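Local coordinates for protein luciferase-like enzymeAMP-CoA-ligase (Zophobas atratus, PDB 4W8O) that probably activates carboxylic acids with ATP and passes them to coenzyme A, as a luciferase-like AMP/CoA-ligase from a nonluminescent beetle, at residues I121-E126 / C142-F147; L104-I109 / L128-K133; V72-S77 / V98-T103. All coordinates share one frame; numbering follows the deposited sequence.

Interaction 1: residues I121-E126 / C142-F147; sequences IFVEEE and CEIIVF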
ATOM      1  N   ILE A 121      -4.955   6.899  18.699  1.00 29.76           N
ATOM      2  CA  ILE A 121      -4.440   5.667  18.114  1.00 30.35           C
ATOM      3  C   ILE A 121      -5.416   4.516  18.360  1.00 29.22           C
ATOM      4  O   ILE A 121      -5.784   4.230  19.504  1.00 30.29           O
ATOM      5  CB  ILE A 121      -3.010   5.319  18.598  1.00 31.86           C
ATOM      6  CG1 ILE A 121      -2.606   3.930  18.093  1.00 32.97           C
ATOM      7  CG2 ILE A 121      -2.911   5.352  20.107  1.00 34.01           C
ATOM      8  CD1 ILE A 121      -1.116   3.707  18.088  1.00 34.30           C
ATOM      9  N   PHE A 122      -5.852   3.890  17.272  1.00 28.35           N
ATOM     10  CA  PHE A 122      -6.630   2.649  17.322  1.00 28.28           C
ATOM     11  C   PHE A 122      -5.666   1.466  17.392  1.00 28.98           C
ATOM     12  O   PHE A 122      -4.746   1.358  16.574  1.00 27.80           O
ATOM     13  CB  PHE A 122      -7.522   2.511  16.083  1.00 28.22           C
ATOM     14  CG  PHE A 122      -8.691   3.467  16.064  1.00 28.23           C
ATOM     15  CD1 PHE A 122      -8.519   4.785  15.677  1.00 28.07           C
ATOM     16  CD2 PHE A 122      -9.960   3.044  16.425  1.00 28.53           C
ATOM     17  CE1 PHE A 122      -9.592   5.675  15.656  1.00 28.53           C
ATOM     18  CE2 PHE A 122     -11.034   3.920  16.412  1.00 29.72           C
ATOM     19  CZ  PHE A 122     -10.848   5.243  16.029  1.00 29.48           C
ATOM     20  N   VAL A 123      -5.899   0.565  18.346  1.00 29.94           N
ATOM     21  CA  VAL A 123      -4.969  -0.529  18.620  1.00 30.12           C
ATOM     22  C   VAL A 123      -5.674  -1.869  18.840  1.00 29.94           C
ATOM     23  O   VAL A 123      -6.689  -1.941  19.517  1.00 30.03           O
ATOM     24  CB  VAL A 123      -4.097  -0.189  19.851  1.00 31.10           C
ATOM     25  CG1 VAL A 123      -4.922  -0.219  21.129  1.00 32.65           C
ATOM     26  CG2 VAL A 123      -2.914  -1.147  19.972  1.00 32.18           C
ATOM     27  N   GLU A 124      -5.131  -2.926  18.247  1.00 30.73           N
ATOM     28  CA  GLU A 124      -5.583  -4.284  18.526  1.00 32.49           C
ATOM     29  C   GLU A 124      -5.236  -4.652  19.966  1.00 33.48           C
ATOM     30  O   GLU A 124      -4.259  -4.138  20.519  1.00 32.48           O
ATOM     31  CB  GLU A 124      -4.951  -5.292  17.552  1.00 33.37           C
ATOM     32  CG  GLU A 124      -3.430  -5.370  17.642  1.00 33.47           C
ATOM     33  CD  GLU A 124      -2.793  -6.366  16.690  1.00 34.64           C
ATOM     34  OE1 GLU A 124      -3.467  -6.872  15.767  1.00 35.61           O
ATOM     35  OE2 GLU A 124      -1.590  -6.642  16.880  1.00 35.42           O
ATOM     36  N   GLU A 125      -6.021  -5.545  20.565  1.00 35.26           N
ATOM     37  CA  GLU A 125      -5.772  -5.983  21.946  1.00 37.55           C
ATOM     38  C   GLU A 125      -4.339  -6.486  22.152  1.00 37.62           C
ATOM     39  O   GLU A 125      -3.715  -6.216  23.180  1.00 36.93           O
ATOM     40  CB  GLU A 125      -6.754  -7.085  22.346  1.00 40.60           C
ATOM     41  CG  GLU A 125      -8.164  -6.585  22.603  1.00 42.87           C
ATOM     42  CD  GLU A 125      -9.136  -7.702  22.962  1.00 46.94           C
ATOM     43  OE1 GLU A 125      -8.774  -8.888  22.838  1.00 50.58           O
ATOM     44  OE2 GLU A 125     -10.274  -7.397  23.359  1.00 49.06           O
ATOM     45  N   GLU A 126      -3.816  -7.186  21.152  1.00 37.67           N
ATOM     46  CA  GLU A 126      -2.504  -7.824  21.243  1.00 38.96           C
ATOM     47  C   GLU A 126      -1.350  -6.817  21.245  1.00 36.72           C
ATOM     48  O   GLU A 126      -0.245  -7.142  21.634  1.00 36.87           O
ATOM     49  CB  GLU A 126      -2.306  -8.796  20.075  1.00 40.72           C
ATOM     50  CG  GLU A 126      -3.304  -9.944  20.012  1.00 44.59           C
ATOM     51  CD  GLU A 126      -4.657  -9.565  19.412  1.00 46.09           C
ATOM     52  OE1 GLU A 126      -4.845  -8.403  18.986  1.00 45.03           O
ATOM     53  OE2 GLU A 126      -5.554 -10.438  19.389  1.00 50.56           O
ATOM     54  N   CYS A 142      -2.071  10.771  24.360  1.00 45.85           N
ATOM     55  CA  CYS A 142      -2.786  10.340  23.176  1.00 44.98           C
ATOM     56  C   CYS A 142      -3.937   9.471  23.624  1.00 43.84           C
ATOM     57  O   CYS A 142      -3.770   8.636  24.506  1.00 46.67           O
ATOM     58  CB  CYS A 142      -1.863   9.529  22.263  1.00 44.58           C
ATOM     59  SG  CYS A 142      -2.617   8.959  20.718  1.00 44.34           S
ATOM     60  N   GLU A 143      -5.105   9.662  23.029  1.00 40.70           N
ATOM     61  CA  GLU A 143      -6.230   8.786  23.304  1.00 39.76           C
ATOM     62  C   GLU A 143      -5.980   7.441  22.616  1.00 37.07           C
ATOM     63  O   GLU A 143      -5.556   7.395  21.455  1.00 35.40           O
ATOM     64  CB  GLU A 143      -7.527   9.420  22.798  1.00 40.61           C
ATOM     65  CG  GLU A 143      -8.791   8.657  23.152  1.00 41.80           C
ATOM     66  CD  GLU A 143      -9.997   9.112  22.342  1.00 41.90           C
ATOM     67  OE1 GLU A 143      -9.942  10.194  21.732  1.00 41.84           O
ATOM     68  OE2 GLU A 143     -11.009   8.382  22.319  1.00 44.16           O
ATOM     69  N   ILE A 144      -6.219   6.356  23.343  1.00 35.46           N
ATOM     70  CA  ILE A 144      -6.154   5.016  22.781  1.00 33.78           C
ATOM     71  C   ILE A 144      -7.572   4.478  22.634  1.00 33.19           C
ATOM     72  O   ILE A 144      -8.392   4.640  23.529  1.00 32.58           O
ATOM     73  CB  ILE A 144      -5.328   4.069  23.675  1.00 35.15           C
ATOM     74  CG1 ILE A 144      -3.846   4.496  23.674  1.00 35.00           C
ATOM     75  CG2 ILE A 144      -5.476   2.629  23.195  1.00 34.70           C
ATOM     76  CD1 ILE A 144      -3.012   3.818  24.740  1.00 36.26           C
ATOM     77  N   ILE A 145      -7.859   3.853  21.494  1.00 32.14           N
ATOM     78  CA  ILE A 145      -9.141   3.186  21.280  1.00 32.52           C
ATOM     79  C   ILE A 145      -8.843   1.752  20.852  1.00 31.91           C
ATOM     80  O   ILE A 145      -8.110   1.532  19.892  1.00 30.71           O
ATOM     81  CB  ILE A 145     -10.007   3.934  20.243  1.00 32.16           C
ATOM     82  CG1 ILE A 145     -10.311   5.353  20.746  1.00 32.57           C
ATOM     83  CG2 ILE A 145     -11.307   3.189  19.985  1.00 33.14           C
ATOM     84  CD1 ILE A 145     -11.137   6.199  19.801  1.00 32.63           C
ATOM     85  N   VAL A 146      -9.402   0.783  21.581  1.00 32.39           N
ATOM     86  CA  VAL A 146      -9.052  -0.624  21.404  1.00 32.60           C
ATOM     87  C   VAL A 146     -10.042  -1.318  20.474  1.00 33.33           C
ATOM     88  O   VAL A 146     -11.251  -1.098  20.573  1.00 34.04           O
ATOM     89  CB  VAL A 146      -9.025  -1.358  22.771  1.00 33.96           C
ATOM     90  CG1 VAL A 146      -8.767  -2.851  22.600  1.00 34.68           C
ATOM     91  CG2 VAL A 146      -7.979  -0.737  23.682  1.00 33.25           C
ATOM     92  N   PHE A 147      -9.522  -2.138  19.562  1.00 32.99           N
ATOM     93  CA  PHE A 147     -10.348  -3.071  18.801  1.00 33.91           C
ATOM     94  C   PHE A 147     -10.679  -4.254  19.696  1.00 35.91           C
ATOM     95  O   PHE A 147     -10.036  -5.293  19.640  1.00 37.26           O
ATOM     96  CB  PHE A 147      -9.633  -3.575  17.538  1.00 33.21           C
ATOM     97  CG  PHE A 147      -9.432  -2.523  16.487  1.00 31.37           C
ATOM     98  CD1 PHE A 147     -10.513  -2.001  15.796  1.00 30.97           C
ATOM     99  CD2 PHE A 147      -8.154  -2.057  16.183  1.00 30.64           C
ATOM    100  CE1 PHE A 147     -10.334  -1.028  14.823  1.00 30.51           C
ATOM    101  CE2 PHE A 147      -7.967  -1.088  15.208  1.00 29.88           C
ATOM    102  CZ  PHE A 147      -9.066  -0.566  14.527  1.00 29.44           C
TER
HETATM  103  O   HOH W   1      -7.905  -6.791  18.962  1.00 42.76           O

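Interaction 2: residues L104-I109 / L128-K133; sequences LSVRNI and LKLIEK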
ATOM      1  N   LEU A 104       6.946  -4.285  15.512  1.00 34.28           N
ATOM      2  CA  LEU A 104       8.084  -3.428  15.852  1.00 33.84           C
ATOM      3  C   LEU A 104       8.295  -3.355  17.364  1.00 33.88           C
ATOM      4  O   LEU A 104       7.343  -3.456  18.139  1.00 34.16           O
ATOM      5  CB  LEU A 104       7.886  -2.027  15.293  1.00 33.16           C
ATOM      6  CG  LEU A 104       8.023  -1.903  13.776  1.00 34.49           C
ATOM      7  CD1 LEU A 104       7.361  -0.619  13.295  1.00 34.62           C
ATOM      8  CD2 LEU A 104       9.483  -1.950  13.341  1.00 35.75           C
ATOM      9  N   SER A 105       9.547  -3.163  17.765  1.00 34.22           N
ATOM     10  CA  SER A 105       9.908  -3.034  19.168  1.00 35.47           C
ATOM     11  C   SER A 105       9.336  -1.763  19.766  1.00 34.05           C
ATOM     12  O   SER A 105       8.928  -0.848  19.045  1.00 32.25           O
ATOM     13  CB  SER A 105      11.429  -2.996  19.326  1.00 38.10           C
ATOM     14  OG  SER A 105      11.951  -1.764  18.852  1.00 37.39           O
ATOM     15  N   VAL A 106       9.346  -1.712  21.094  1.00 35.24           N
ATOM     16  CA  VAL A 106       8.936  -0.525  21.840  1.00 35.28           C
ATOM     17  C   VAL A 106       9.773   0.674  21.429  1.00 35.31           C
ATOM     18  O   VAL A 106       9.231   1.752  21.213  1.00 33.29           O
ATOM     19  CB  VAL A 106       9.064  -0.721  23.368  1.00 38.55           C
ATOM     20  CG1 VAL A 106       8.878   0.599  24.104  1.00 39.72           C
ATOM     21  CG2 VAL A 106       8.057  -1.751  23.866  1.00 39.18           C
ATOM     22  N   ARG A 107      11.092   0.499  21.326  1.00 37.56           N
ATOM     23  CA  ARG A 107      11.935   1.633  20.970  1.00 38.88           C
ATOM     24  C   ARG A 107      11.632   2.157  19.567  1.00 35.29           C
ATOM     25  O   ARG A 107      11.665   3.358  19.340  1.00 34.26           O
ATOM     26  CB  ARG A 107      13.423   1.326  21.091  1.00 44.09           C
ATOM     27  CG  ARG A 107      14.219   2.618  21.218  1.00 47.85           C
ATOM     28  CD  ARG A 107      15.721   2.436  21.175  1.00 53.65           C
ATOM     29  NE  ARG A 107      16.284   1.896  22.415  1.00 59.63           N
ATOM     30  CZ  ARG A 107      16.513   0.606  22.657  1.00 62.22           C
ATOM     31  NH1 ARG A 107      16.224  -0.326  21.749  1.00 60.17           N
ATOM     32  NH2 ARG A 107      17.032   0.243  23.826  1.00 67.95           N
ATOM     33  N   ASN A 108      11.344   1.269  18.630  1.00 33.79           N
ATOM     34  CA  ASN A 108      11.021   1.712  17.278  1.00 33.19           C
ATOM     35  C   ASN A 108       9.674   2.428  17.240  1.00 31.66           C
ATOM     36  O   ASN A 108       9.544   3.482  16.617  1.00 31.32           O
ATOM     37  CB  ASN A 108      11.048   0.542  16.297  1.00 33.62           C
ATOM     38  CG  ASN A 108      12.451   0.020  16.055  1.00 36.44           C
ATOM     39  OD1 ASN A 108      13.419   0.771  16.084  1.00 37.57           O
ATOM     40  ND2 ASN A 108      12.563  -1.275  15.810  1.00 38.68           N
ATOM     41  N   ILE A 109       8.686   1.878  17.939  1.00 31.83           N
ATOM     42  CA  ILE A 109       7.355   2.486  17.968  1.00 31.54           C
ATOM     43  C   ILE A 109       7.433   3.874  18.599  1.00 32.05           C
ATOM     44  O   ILE A 109       6.834   4.833  18.089  1.00 31.46           O
ATOM     45  CB  ILE A 109       6.332   1.607  18.715  1.00 32.33           C
ATOM     46  CG1 ILE A 109       6.103   0.282  17.971  1.00 32.87           C
ATOM     47  CG2 ILE A 109       5.020   2.348  18.886  1.00 33.45           C
ATOM     48  CD1 ILE A 109       5.187   0.366  16.764  1.00 33.83           C
ATOM     49  N   LEU A 128      -1.789  -3.626  22.591  1.00 34.33           N
ATOM     50  CA  LEU A 128      -2.128  -2.587  23.562  1.00 34.49           C
ATOM     51  C   LEU A 128      -0.964  -2.246  24.506  1.00 34.60           C
ATOM     52  O   LEU A 128      -0.638  -1.075  24.671  1.00 33.39           O
ATOM     53  CB  LEU A 128      -3.382  -2.979  24.358  1.00 35.54           C
ATOM     54  CG  LEU A 128      -3.827  -2.043  25.484  1.00 35.97           C
ATOM     55  CD1 LEU A 128      -3.958  -0.610  25.003  1.00 35.69           C
ATOM     56  CD2 LEU A 128      -5.136  -2.533  26.083  1.00 37.06           C
ATOM     57  N   LYS A 129      -0.333  -3.256  25.104  1.00 36.08           N
ATOM     58  CA  LYS A 129       0.802  -3.023  26.019  1.00 37.28           C
ATOM     59  C   LYS A 129       1.976  -2.350  25.304  1.00 35.91           C
ATOM     60  O   LYS A 129       2.612  -1.450  25.840  1.00 36.73           O
ATOM     61  CB  LYS A 129       1.289  -4.329  26.656  1.00 39.68           C
ATOM     62  CG  LYS A 129       0.501  -4.800  27.873  1.00 42.26           C
ATOM     63  CD  LYS A 129       1.328  -5.786  28.686  1.00 44.52           C
ATOM     64  CE  LYS A 129       0.489  -6.597  29.666  1.00 47.22           C
ATOM     65  NZ  LYS A 129      -0.208  -5.753  30.673  1.00 47.76           N
ATOM     66  N   LEU A 130       2.268  -2.813  24.098  1.00 34.95           N
ATOM     67  CA  LEU A 130       3.294  -2.206  23.259  1.00 34.07           C
ATOM     68  C   LEU A 130       3.060  -0.698  23.089  1.00 32.52           C
ATOM     69  O   LEU A 130       3.960   0.110  23.315  1.00 32.79           O
ATOM     70  CB  LEU A 130       3.300  -2.899  21.895  1.00 33.33           C
ATOM     71  CG  LEU A 130       4.219  -2.343  20.806  1.00 33.10           C
ATOM     72  CD1 LEU A 130       5.684  -2.492  21.204  1.00 33.66           C
ATOM     73  CD2 LEU A 130       3.927  -3.065  19.503  1.00 32.78           C
ATOM     74  N   ILE A 131       1.843  -0.329  22.707  1.00 31.53           N
ATOM     75  CA  ILE A 131       1.487   1.073  22.521  1.00 31.20           C
ATOM     76  C   ILE A 131       1.529   1.861  23.841  1.00 32.16           C
ATOM     77  O   ILE A 131       2.068   2.959  23.885  1.00 32.28           O
ATOM     78  CB  ILE A 131       0.091   1.225  21.870  1.00 30.30           C
ATOM     79  CG1 ILE A 131       0.078   0.656  20.448  1.00 30.00           C
ATOM     80  CG2 ILE A 131      -0.334   2.681  21.835  1.00 30.27           C
ATOM     81  CD1 ILE A 131       1.164   1.197  19.544  1.00 29.74           C
ATOM     82  N   GLU A 132       0.951   1.306  24.902  1.00 33.66           N
ATOM     83  CA  GLU A 132       0.990   1.942  26.227  1.00 35.46           C
ATOM     84  C   GLU A 132       2.434   2.228  26.668  1.00 36.56           C
ATOM     85  O   GLU A 132       2.751   3.326  27.122  1.00 37.36           O
ATOM     86  CB  GLU A 132       0.280   1.062  27.273  1.00 36.95           C
ATOM     87  CG  GLU A 132      -1.247   1.009  27.147  1.00 37.17           C
ATOM     88  CD  GLU A 132      -1.904   0.051  28.140  1.00 39.68           C
ATOM     89  OE1 GLU A 132      -1.282  -0.959  28.538  1.00 41.63           O
ATOM     90  OE2 GLU A 132      -3.058   0.303  28.541  1.00 40.92           O
ATOM     91  N   LYS A 133       3.306   1.236  26.525  1.00 37.25           N
ATOM     92  CA  LYS A 133       4.712   1.391  26.909  1.00 39.18           C
ATOM     93  C   LYS A 133       5.418   2.436  26.056  1.00 38.03           C
ATOM     94  O   LYS A 133       6.205   3.239  26.566  1.00 39.50           O
ATOM     95  CB  LYS A 133       5.453   0.061  26.796  1.00 40.58           C
ATOM     96  CG  LYS A 133       5.090  -0.931  27.879  1.00 43.25           C
ATOM     97  CD  LYS A 133       5.745  -2.280  27.636  1.00 44.96           C
ATOM     98  CE  LYS A 133       5.315  -3.301  28.679  1.00 47.49           C
ATOM     99  NZ  LYS A 133       5.777  -4.668  28.310  1.00 48.74           N
TER

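Interaction 3: residues V72-S77 / V98-T103; sequences VVCFCS and VNLDPT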
ATOM      1  N   VAL A  72      -3.706  13.962  13.256  1.00 26.27           N
ATOM      2  CA  VAL A  72      -3.170  12.669  12.804  1.00 26.14           C
ATOM      3  C   VAL A  72      -3.859  11.554  13.584  1.00 26.21           C
ATOM      4  O   VAL A  72      -3.946  11.619  14.802  1.00 26.14           O
ATOM      5  CB  VAL A  72      -1.654  12.577  13.057  1.00 26.55           C
ATOM      6  CG1 VAL A  72      -1.115  11.181  12.732  1.00 26.33           C
ATOM      7  CG2 VAL A  72      -0.925  13.633  12.246  1.00 27.04           C
ATOM      8  N   VAL A  73      -4.349  10.538  12.883  1.00 25.72           N
ATOM      9  CA  VAL A  73      -4.949   9.385  13.528  1.00 25.81           C
ATOM     10  C   VAL A  73      -4.099   8.172  13.168  1.00 26.52           C
ATOM     11  O   VAL A  73      -3.822   7.910  11.995  1.00 25.52           O
ATOM     12  CB  VAL A  73      -6.406   9.148  13.097  1.00 25.61           C
ATOM     13  CG1 VAL A  73      -6.991   7.959  13.848  1.00 26.16           C
ATOM     14  CG2 VAL A  73      -7.242  10.393  13.347  1.00 25.44           C
ATOM     15  N   CYS A  74      -3.690   7.446  14.196  1.00 27.08           N
ATOM     16  CA  CYS A  74      -2.765   6.348  14.051  1.00 28.20           C
ATOM     17  C   CYS A  74      -3.438   4.996  14.274  1.00 27.94           C
ATOM     18  O   CYS A  74      -4.441   4.906  14.980  1.00 29.19           O
ATOM     19  CB  CYS A  74      -1.648   6.556  15.055  1.00 30.41           C
ATOM     20  SG  CYS A  74      -0.226   5.516  14.769  1.00 33.38           S
ATOM     21  N   PHE A  75      -2.892   3.953  13.660  1.00 27.62           N
ATOM     22  CA  PHE A  75      -3.449   2.602  13.736  1.00 28.30           C
ATOM     23  C   PHE A  75      -2.344   1.588  14.004  1.00 29.13           C
ATOM     24  O   PHE A  75      -1.296   1.619  13.357  1.00 29.90           O
ATOM     25  CB  PHE A  75      -4.191   2.265  12.435  1.00 28.29           C
ATOM     26  CG  PHE A  75      -5.241   3.266  12.103  1.00 27.80           C
ATOM     27  CD1 PHE A  75      -4.912   4.422  11.424  1.00 27.15           C
ATOM     28  CD2 PHE A  75      -6.541   3.099  12.559  1.00 27.74           C
ATOM     29  CE1 PHE A  75      -5.870   5.386  11.169  1.00 27.30           C
ATOM     30  CE2 PHE A  75      -7.499   4.055  12.307  1.00 27.31           C
ATOM     31  CZ  PHE A  75      -7.169   5.198  11.620  1.00 27.15           C
ATOM     32  N   CYS A  76      -2.566   0.715  14.983  1.00 29.26           N
ATOM     33  CA  CYS A  76      -1.666  -0.417  15.228  1.00 29.33           C
ATOM     34  C   CYS A  76      -2.453  -1.724  15.332  1.00 29.88           C
ATOM     35  O   CYS A  76      -2.922  -2.108  16.411  1.00 29.81           O
ATOM     36  CB  CYS A  76      -0.840  -0.197  16.487  1.00 29.96           C
ATOM     37  SG  CYS A  76       0.496  -1.403  16.633  1.00 30.59           S
ATOM     38  N   SER A  77      -2.594  -2.407  14.200  1.00 29.22           N
ATOM     39  CA  SER A  77      -3.395  -3.616  14.146  1.00 30.28           C
ATOM     40  C   SER A  77      -3.029  -4.467  12.938  1.00 31.23           C
ATOM     41  O   SER A  77      -2.669  -3.940  11.884  1.00 32.03           O
ATOM     42  CB  SER A  77      -4.882  -3.252  14.086  1.00 30.12           C
ATOM     43  OG  SER A  77      -5.705  -4.394  13.913  1.00 30.79           O
ATOM     44  N   VAL A  98      -2.082   7.109   9.450  1.00 26.53           N
ATOM     45  CA  VAL A  98      -0.785   6.449   9.452  1.00 27.65           C
ATOM     46  C   VAL A  98      -0.848   5.138  10.236  1.00 27.59           C
ATOM     47  O   VAL A  98      -1.486   5.056  11.279  1.00 27.41           O
ATOM     48  CB  VAL A  98       0.324   7.379  10.014  1.00 28.47           C
ATOM     49  CG1 VAL A  98       0.047   7.783  11.455  1.00 29.39           C
ATOM     50  CG2 VAL A  98       1.690   6.713   9.898  1.00 29.09           C
ATOM     51  N   ASN A  99      -0.180   4.116   9.726  1.00 28.50           N
ATOM     52  CA  ASN A  99      -0.175   2.803  10.365  1.00 29.45           C
ATOM     53  C   ASN A  99       1.183   2.438  10.951  1.00 30.61           C
ATOM     54  O   ASN A  99       2.226   2.738  10.364  1.00 30.58           O
ATOM     55  CB  ASN A  99      -0.625   1.749   9.358  1.00 30.38           C
ATOM     56  CG  ASN A  99      -1.993   2.056   8.783  1.00 30.75           C
ATOM     57  OD1 ASN A  99      -3.003   1.732   9.390  1.00 30.91           O
ATOM     58  ND2 ASN A  99      -2.031   2.727   7.618  1.00 32.29           N
ATOM     59  N   LEU A 100       1.156   1.801  12.121  1.00 31.34           N
ATOM     60  CA  LEU A 100       2.353   1.251  12.747  1.00 32.63           C
ATOM     61  C   LEU A 100       2.361  -0.268  12.625  1.00 33.84           C
ATOM     62  O   LEU A 100       1.309  -0.891  12.552  1.00 35.89           O
ATOM     63  CB  LEU A 100       2.403   1.622  14.222  1.00 33.11           C
ATOM     64  CG  LEU A 100       2.237   3.098  14.555  1.00 33.28           C
ATOM     65  CD1 LEU A 100       2.276   3.265  16.059  1.00 34.04           C
ATOM     66  CD2 LEU A 100       3.297   3.961  13.890  1.00 34.24           C
ATOM     67  N   ASP A 101       3.552  -0.854  12.604  1.00 34.21           N
ATOM     68  CA  ASP A 101       3.704  -2.303  12.497  1.00 35.67           C
ATOM     69  C   ASP A 101       3.678  -2.884  13.911  1.00 34.56           C
ATOM     70  O   ASP A 101       4.524  -2.533  14.732  1.00 34.35           O
ATOM     71  CB  ASP A 101       5.032  -2.648  11.815  1.00 37.63           C
ATOM     72  CG  ASP A 101       5.119  -4.107  11.350  1.00 40.34           C
ATOM     73  OD1 ASP A 101       4.396  -4.987  11.878  1.00 40.93           O
ATOM     74  OD2 ASP A 101       5.948  -4.372  10.448  1.00 41.93           O
ATOM     75  N   PRO A 102       2.713  -3.777  14.194  1.00 33.80           N
ATOM     76  CA  PRO A 102       2.625  -4.444  15.495  1.00 34.21           C
ATOM     77  C   PRO A 102       3.858  -5.284  15.858  1.00 34.92           C
ATOM     78  O   PRO A 102       4.058  -5.562  17.025  1.00 35.33           O
ATOM     79  CB  PRO A 102       1.407  -5.363  15.350  1.00 34.47           C
ATOM     80  CG  PRO A 102       0.627  -4.815  14.219  1.00 33.84           C
ATOM     81  CD  PRO A 102       1.632  -4.205  13.287  1.00 33.27           C
ATOM     82  N   THR A 103       4.673  -5.664  14.874  1.00 36.43           N
ATOM     83  CA  THR A 103       5.876  -6.458  15.130  1.00 36.60           C
ATOM     84  C   THR A 103       7.093  -5.605  15.474  1.00 35.83           C
ATOM     85  O   THR A 103       8.175  -6.145  15.685  1.00 37.66           O
ATOM     86  CB  THR A 103       6.260  -7.325  13.915  1.00 38.29           C
ATOM     87  OG1 THR A 103       6.706  -6.478  12.854  1.00 37.93           O
ATOM     88  CG2 THR A 103       5.082  -8.166  13.443  1.00 40.30           C
TER
HETATM   89  O   HOH W   2      -1.507  -1.112  11.862  1.00 30.69           O

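Interaction 1: residues I121-E126 / C142-F147
Ile-121 and Ile-145 meet through their backbones in a parallel strand pair, the two strands of a right-handed beta-alpha-beta crossover whose linking helix is 128-138. Four hydrogen bonds zip the pair together: Ile-121 N to Glu-143 O, Ile-145 N to Ile-121 O, Val-123 N to Ile-145 O, and Phe-147 N to Val-123 O, the last at 2.8 Å. CA-H...O contacts fill in between them, such as Phe-122 CA to Ile-145 O at 3.2 Å.

Side chains sort by face. Toward helix 128-138, the side chains of Val-123 and Ile-144 cross, CG1 of the first 3.6 Å from CG2 of the second, and Ile-121 CG2 touches Cys-142 SG at 3.7 Å. On the other face, CG of Phe-122 and CG1 of Ile-145 each stand anti to their carbonyl carbon (chi1 -72° and -61°), which lays the two alongside, with Ile-145 CB over one face of the ring, toward its rim. Phe-147 lies oblique to Phe-122, planes at 35°, and Phe-75 meets the latter ring from the neighbouring strand.

Where the strands end, Glu-125 OE2 turns to Lys-149 N, while a water bridges the backbones, accepting from Glu-125 N at 2.8 Å and donating to Phe-147 O at 2.7 Å.

Interaction 2: residues L104-I109 / L128-K133
Leu-130 drives its two methyls against the loop residue Leu-104 and the first turn of helix 106-116, and this is where the contact is tight. Its CD1 lies 3.6 Å from Val-106 CG2 and equally near Leu-104 O, with CD2 only slightly farther from that same carbonyl. The first torsion, 175°, sets Leu-130 CG opposite its own backbone N and carries the branched end to the neighbouring helix, although the CA-CB bond does not aim there. Val-106 and Leu-130 slide past one another in opposite directions rather than meeting head-on.

Deeper in, the fit relaxes but the residues are buried: Ile-109 CG2 stands 4.1 Å from Ile-131 CD1, the two side chains at about a right angle. Ile-131 also rests on Ile-121 and Val-123 of strand 120-124, in the parallel part of a mixed sheet, while Ile-109 touches Leu-100, just past strand 96-99. The arrangement is that of two neighbouring helices on one face of an alpha/beta domain, here 106-116 and 128-138, joined in sequence by strand 120-124. No hydrogen bond links the two segments, though Ser-134 OG, one residue beyond, makes a weak one to Val-106 O. Ser-105 holds the N-cap position of helix 106-116, its OG accepting from Asn-108 N at 3.1 Å with a fairly straight N-H...O angle of 160°.

The outer rim is looser. Lys-133 is exposed and lends only the root of its side chain, CB lying 4.3 Å from Val-106 CG2. Beyond that carbon its chain is fully extended and leads the ammonium NZ away from helix 106-116.

Interaction 3: residues V72-S77 / V98-T103
Strands 72-76 and 96-99 form the parallel pair of a beta-alpha-beta unit whose connecting helix is 85-92, and the contact follows them to the loop beyond. Three backbone bonds fix the alignment. Val-98 N reaches Val-73 O over a rather long 3.2 Å, Phe-75 N gives a bent bond to Val-98 O (138° at the hydrogen), and Leu-100 N meets Phe-75 O almost straight, at 2.8 Å and 176°.

On one face sulfur and aliphatic groups pack: Cys-74 SG sits 3.5 Å from Leu-100 CG, and Val-72 CG1 lies 3.8 Å from Val-98 CG1. The other face, toward helix 85-92, carries Phe-75 and Asn-99. The amide of Asn-99 swings back to the neighbouring strand, bringing OD1 to 3.3 Å from Phe-75 CB, with ring and amide planes 35° apart. Val-98 O lies near the plane of the Phe-75 ring, at its edge.

At the end of strand 72-76 the direct backbone bonding stops, but Cys-76 SG still packs 3.9 Å from Pro-102 CA. Asp-101 forms an Asx turn, its OD1 taking Thr-103 N from above the carboxylate plane. A water spans the gap, accepting from Ser-77 N and lying equally near Leu-100 O, both at 2.9 Å.

Overall arrangement
The three contacts illustrate how an alpha/beta layer is assembled. Interactions 1 and 3 are both buried pairings of parallel strands in one sheet, held by backbone hydrogen bonds; they are joined because strands 120-124 and 72-76 are neighbours, Phe-122 N lying 2.9 Å from Cys-74 O. Interaction 2 is different in kind: partly buried, it relies on aliphatic packing between helices and runs out to solvent at one rim. Ile-131 ties it to both others, its CG1 3.5 Å from Val-123 CG2 and its CD1 3.9 Å from Cys-76 CB. Interaction 3 is the nearest of the three to the centre of the chain, whereas interactions 1 and 2 lie farther out.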